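Local coordinates for uncharacterized protein (Mycobacterium tuberculosis, PDB 3KFW) that is uncharacterized but, as a PaaX-family protein with a helix-turn-helix-type region, probably binds DNA as a transcriptional repressor, at residues 185-188 / 189-193. Sequence-based numbering, arbitrary orientation.
Sequences FVVA and AAMVR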
loop_
_atom_site.group_PDB
_atom_site.type_symbol
_atom_site.label_atom_id
_atom_site.label_comp_id
_atom_site.label_asym_id
_atom_site.label_seq_id
_atom_site.Cartn_x
_atom_site.Cartn_y
_atom_site.Cartn_z
ATOM N N PHE A 185 -43.193 -3.916 2.629
ATOM C CA PHE A 185 -42.520 -2.646 2.481
ATOM C C PHE A 185 -41.085 -2.742 3.037
ATOM O O PHE A 185 -40.119 -2.438 2.328
ATOM C CB PHE A 185 -43.324 -1.536 3.170
ATOM C CG PHE A 185 -42.596 -0.254 3.263
ATOM C CD1 PHE A 185 -42.902 0.791 2.407
ATOM C CD2 PHE A 185 -41.577 -0.088 4.200
ATOM C CE1 PHE A 185 -42.223 1.999 2.475
ATOM C CE2 PHE A 185 -40.871 1.101 4.276
ATOM C CZ PHE A 185 -41.215 2.166 3.400
ATOM N N VAL A 186 -40.939 -3.176 4.291
ATOM C CA VAL A 186 -39.604 -3.290 4.910
ATOM C C VAL A 186 -38.668 -4.209 4.118
ATOM O O VAL A 186 -37.479 -3.907 3.948
ATOM C CB VAL A 186 -39.686 -3.755 6.399
ATOM C CG1 VAL A 186 -38.294 -4.018 6.963
ATOM C CG2 VAL A 186 -40.471 -2.729 7.238
ATOM N N VAL A 187 -39.189 -5.328 3.634
ATOM C CA VAL A 187 -38.377 -6.198 2.789
ATOM C C VAL A 187 -37.951 -5.553 1.449
ATOM O O VAL A 187 -36.798 -5.676 1.033
ATOM C CB VAL A 187 -39.085 -7.507 2.505
ATOM C CG1 VAL A 187 -38.290 -8.254 1.516
ATOM C CG2 VAL A 187 -39.245 -8.305 3.815
ATOM N N ALA A 188 -38.863 -4.863 0.782
ATOM C CA ALA A 188 -38.500 -4.094 -0.407
ATOM C C ALA A 188 -37.380 -3.056 -0.196
ATOM O O ALA A 188 -36.449 -2.988 -1.026
ATOM C CB ALA A 188 -39.726 -3.410 -0.960
ATOM N N ALA A 189 -37.481 -2.218 0.850
ATOM C CA ALA A 189 -36.386 -1.305 1.199
ATOM C C ALA A 189 -35.078 -2.099 1.441
ATOM O O ALA A 189 -34.000 -1.636 1.069
ATOM C CB ALA A 189 -36.734 -0.393 2.418
ATOM N N ALA A 190 -35.140 -3.295 2.009
ATOM C CA ALA A 190 -33.882 -4.087 2.135
ATOM C C ALA A 190 -33.320 -4.468 0.767
ATOM O O ALA A 190 -32.083 -4.468 0.559
ATOM C CB ALA A 190 -34.066 -5.340 3.016
HETATM N N MSE A 191 -34.224 -4.805 -0.157
HETATM C CA MSE A 191 -33.841 -5.288 -1.481
HETATM C C MSE A 191 -33.250 -4.182 -2.309
HETATM O O MSE A 191 -32.340 -4.425 -3.110
HETATM C CB MSE A 191 -35.038 -5.856 -2.239
HETATM C CG MSE A 191 -35.349 -7.292 -1.904
HETATM SE SE MSE A 191 -37.022 -7.858 -2.783
HETATM C CE MSE A 191 -36.770 -9.693 -2.234
ATOM N N VAL A 192 -33.800 -2.983 -2.155
ATOM C CA VAL A 192 -33.275 -1.836 -2.831
ATOM C C VAL A 192 -31.874 -1.612 -2.322
ATOM O O VAL A 192 -30.980 -1.395 -3.133
ATOM C CB VAL A 192 -34.151 -0.574 -2.647
ATOM C CG1 VAL A 192 -33.379 0.713 -2.995
ATOM C CG2 VAL A 192 -35.348 -0.686 -3.524
ATOM N N ARG A 193 -31.677 -1.655 -0.999
ATOM C CA ARG A 193 -30.318 -1.473 -0.410
ATOM C C ARG A 193 -29.356 -2.571 -0.870
ATOM O O ARG A 193 -28.177 -2.338 -1.047
ATOM C CB ARG A 193 -30.345 -1.378 1.130
ATOM C CG ARG A 193 -30.896 -0.026 1.611
ATOM C CD ARG A 193 -30.832 0.120 3.136
ATOM N NE ARG A 193 -32.074 -0.319 3.803
ATOM C CZ ARG A 193 -32.190 -1.459 4.495
ATOM N NH1 ARG A 193 -31.139 -2.261 4.607
ATOM N NH2 ARG A 193 -33.355 -1.784 5.073
#
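Val187 and Met191, one helical turn apart, meet through CG1 of the valine and CE of the selenomethionine at 4.3 Å, an i to i+4 apolar pair on alpha-helix 181-195 of the PaaX-like C-terminal region. The side chain of Met191 leaves with CG anti to its carbonyl carbon (chi1 -84°) and then runs extended, which carries the selenoether in among the neighbouring helices, its terminal CE meeting CG1 of Val187; an unbranched, apolar chain suits a buried position between two helices. It packs on Leu172 of helix 161-177 and on Leu215 and Ala218 of helix 212-234, while Val187 also rests on helix 161-177. Ala188 and Met191 face these neighbours and form the tightly packed side: the lone methyl group of Ala188 lets helix 212-234 approach at Phe222. Phe185, likewise buried, reaches instead toward Ser7 and Ser11 of helix 5-13, so one short helix touches three others.

The backbone holds these side chains in step through four successive i+4 hydrogen bonds. The straightest runs from Ala189 N to Phe185 O, 3.0 Å long with an N-H...O angle of 171°; that from Met191 N to Val187 O is more bent, at 144°. Val192 N donates to Ala188 O at 2.9 Å, and CG2 of Val192 lies 3.6 Å from Ala188 O, its branched side chain hugging the helix before meeting Tyr219.

Val186, partly exposed, points away from the following turn and reaches Thr4 of the second subunit, whereas Ala189 adds little bulk beside it. Arg193 marks the looser, solvent side: exposed as befits a long charged chain, it folds back along the helix, where Ala189 O lies 3.4 Å above the guanidinium plane and Ala190 CA on the same face, both displaced toward its rim.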